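Local structure of sperm-specific class P protein 34 (Caenorhabditis elegans, 1M1S) at residues Ser35-Phe41 / Tyr57-Lys63. The protein is of unknown function but belongs to the major sperm protein family and probably serves in nematode sperm. Numbering follows the deposited sequence.
Sequences SDSRLAF and YGFVDAK
The guanidinium of Arg38 lies flat over the face of the Phe59 ring, its CZ 4.1 Å from the ring centroid, in a cation-pi stack with the planes 23° apart. CG of Arg38 stands anti to the backbone N (chi1 -159°), and bends further along the chain bring the guanidinium over the ring. Asp61 OD1 sits at the guanidinium edge, a long salt bridge to NE at 3.6 Å. NH2 also donates to the backbone O of Glu93. A leucine in place of Arg38 would probably leave Asp61 without its charged mate and the Phe59 face without its flat cover. Arg38 and Phe59 sit on an antiparallel hairpin of strands 38-45 and 51-60, within the MSP domain, which has an immunoglobulin-like fold. Leu39 and Val60 exchange two backbone hydrogen bonds, and Phe41 N reaches Gly58 O at 2.7 Å. On the opposite sheet face, the Phe41 ring covers Gly58, whose CA makes a CH-pi contact 4.1 Å from the ring centroid. The backbone angles of Gly58 by themselves call for glycine. Val60 CG2 touches Phe41 CD2 at 3.6 Å, and both side chains also pack on Ser66. Beyond the strands, Lys63 NZ makes a salt bridge to Asp36 OD1 at 3.4 Å, with a weak hydrogen bond in it.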
loop_
_atom_site.group_PDB
_atom_site.type_symbol
_atom_site.label_atom_id
_atom_site.label_comp_id
_atom_site.label_asym_id
_atom_site.label_seq_id
_atom_site.Cartn_x
_atom_site.Cartn_y
_atom_site.Cartn_z
ATOM N N SER A 35 2.538 13.724 7.363
ATOM C CA SER A 35 3.797 14.216 7.914
ATOM C C SER A 35 4.245 15.406 7.097
ATOM O O SER A 35 3.769 15.633 5.976
ATOM C CB SER A 35 4.891 13.146 7.865
ATOM O OG SER A 35 6.057 13.561 8.565
ATOM N N ASP A 36 5.111 16.215 7.692
ATOM C CA ASP A 36 5.629 17.363 6.972
ATOM C C ASP A 36 6.932 16.918 6.309
ATOM O O ASP A 36 7.622 17.692 5.642
ATOM C CB ASP A 36 5.847 18.539 7.913
ATOM C CG ASP A 36 4.557 19.057 8.500
ATOM O OD1 ASP A 36 3.611 19.362 7.731
ATOM O OD2 ASP A 36 4.517 19.153 9.743
ATOM N N SER A 37 7.229 15.636 6.483
ATOM C CA SER A 37 8.405 15.009 5.917
ATOM C C SER A 37 7.927 14.075 4.835
ATOM O O SER A 37 6.757 13.720 4.790
ATOM C CB SER A 37 9.128 14.202 6.983
ATOM O OG SER A 37 9.990 13.270 6.367
ATOM N N ARG A 38 8.842 13.675 3.966
ATOM C CA ARG A 38 8.503 12.767 2.885
ATOM C C ARG A 38 8.496 11.336 3.413
ATOM O O ARG A 38 9.170 11.012 4.397
ATOM C CB ARG A 38 9.498 12.934 1.737
ATOM C CG ARG A 38 9.004 12.445 0.368
ATOM C CD ARG A 38 9.586 13.339 -0.758
ATOM N NE ARG A 38 10.223 12.611 -1.866
ATOM C CZ ARG A 38 11.450 12.094 -1.838
ATOM N NH1 ARG A 38 12.209 12.197 -0.755
ATOM N NH2 ARG A 38 11.922 11.494 -2.910
ATOM N N LEU A 39 7.679 10.502 2.777
ATOM C CA LEU A 39 7.539 9.101 3.153
ATOM C C LEU A 39 7.850 8.125 2.009
ATOM O O LEU A 39 7.723 8.450 0.817
ATOM C CB LEU A 39 6.122 8.824 3.683
ATOM C CG LEU A 39 5.552 9.610 4.861
ATOM C CD1 LEU A 39 4.077 9.298 4.978
ATOM C CD2 LEU A 39 6.289 9.285 6.148
ATOM N N ALA A 40 8.270 6.929 2.406
ATOM C CA ALA A 40 8.582 5.856 1.488
ATOM C C ALA A 40 7.626 4.768 1.910
ATOM O O ALA A 40 7.367 4.614 3.088
ATOM C CB ALA A 40 10.016 5.401 1.681
ATOM N N PHE A 41 7.026 4.066 0.970
ATOM C CA PHE A 41 6.134 3.007 1.384
ATOM C C PHE A 41 6.477 1.680 0.726
ATOM O O PHE A 41 6.956 1.649 -0.414
ATOM C CB PHE A 41 4.653 3.406 1.227
ATOM C CG PHE A 41 4.166 3.512 -0.198
ATOM C CD1 PHE A 41 3.677 2.391 -0.870
ATOM C CD2 PHE A 41 4.132 4.739 -0.848
ATOM C CE1 PHE A 41 3.149 2.490 -2.169
ATOM C CE2 PHE A 41 3.603 4.855 -2.154
ATOM C CZ PHE A 41 3.113 3.724 -2.815
ATOM N N TYR A 57 6.836 -0.369 -4.056
ATOM C CA TYR A 57 7.539 0.669 -3.313
ATOM C C TYR A 57 7.132 2.027 -3.856
ATOM O O TYR A 57 6.548 2.117 -4.933
ATOM C CB TYR A 57 9.041 0.485 -3.459
ATOM C CG TYR A 57 9.559 -0.668 -2.632
ATOM C CD1 TYR A 57 9.580 -1.966 -3.141
ATOM C CD2 TYR A 57 9.992 -0.472 -1.311
ATOM C CE1 TYR A 57 10.006 -3.031 -2.361
ATOM C CE2 TYR A 57 10.419 -1.542 -0.525
ATOM C CZ TYR A 57 10.421 -2.815 -1.061
ATOM O OH TYR A 57 10.814 -3.889 -0.305
ATOM N N GLY A 58 7.387 3.092 -3.105
ATOM C CA GLY A 58 7.029 4.414 -3.608
ATOM C C GLY A 58 7.062 5.551 -2.608
ATOM O O GLY A 58 7.011 5.317 -1.398
ATOM N N PHE A 59 7.105 6.783 -3.114
ATOM C CA PHE A 59 7.132 7.947 -2.248
ATOM C C PHE A 59 5.802 8.622 -2.162
ATOM O O PHE A 59 4.931 8.360 -2.981
ATOM C CB PHE A 59 8.148 8.949 -2.745
ATOM C CG PHE A 59 9.533 8.492 -2.570
ATOM C CD1 PHE A 59 10.345 8.283 -3.661
ATOM C CD2 PHE A 59 10.034 8.257 -1.304
ATOM C CE1 PHE A 59 11.633 7.823 -3.503
ATOM C CE2 PHE A 59 11.328 7.791 -1.127
ATOM C CZ PHE A 59 12.135 7.584 -2.236
ATOM N N VAL A 60 5.594 9.354 -1.074
ATOM C CA VAL A 60 4.381 10.148 -0.899
ATOM C C VAL A 60 4.910 11.440 -0.344
ATOM O O VAL A 60 5.307 11.518 0.824
ATOM C CB VAL A 60 3.337 9.592 0.104
ATOM C CG1 VAL A 60 2.063 10.443 0.030
ATOM C CG2 VAL A 60 3.017 8.129 -0.173
ATOM N N ASP A 61 4.936 12.459 -1.192
ATOM C CA ASP A 61 5.417 13.757 -0.771
ATOM C C ASP A 61 4.798 14.137 0.569
ATOM O O ASP A 61 3.871 13.477 1.043
ATOM C CB ASP A 61 5.108 14.806 -1.837
ATOM C CG ASP A 61 5.959 14.633 -3.088
ATOM O OD1 ASP A 61 7.079 14.075 -2.995
ATOM O OD2 ASP A 61 5.516 15.071 -4.171
ATOM N N ALA A 62 5.353 15.158 1.207
ATOM C CA ALA A 62 4.871 15.620 2.502
ATOM C C ALA A 62 3.459 16.192 2.364
ATOM O O ALA A 62 3.216 17.015 1.469
ATOM C CB ALA A 62 5.811 16.652 3.046
ATOM N N LYS A 63 2.538 15.725 3.230
ATOM C CA LYS A 63 1.107 16.118 3.260
ATOM C C LYS A 63 0.493 15.962 1.860
ATOM O O LYS A 63 -0.405 16.710 1.461
ATOM C CB LYS A 63 0.924 17.559 3.786
ATOM C CG LYS A 63 1.671 17.897 5.118
ATOM C CD LYS A 63 0.937 17.444 6.388
ATOM C CE LYS A 63 -0.238 18.346 6.752
ATOM N NZ LYS A 63 0.244 19.681 7.147
#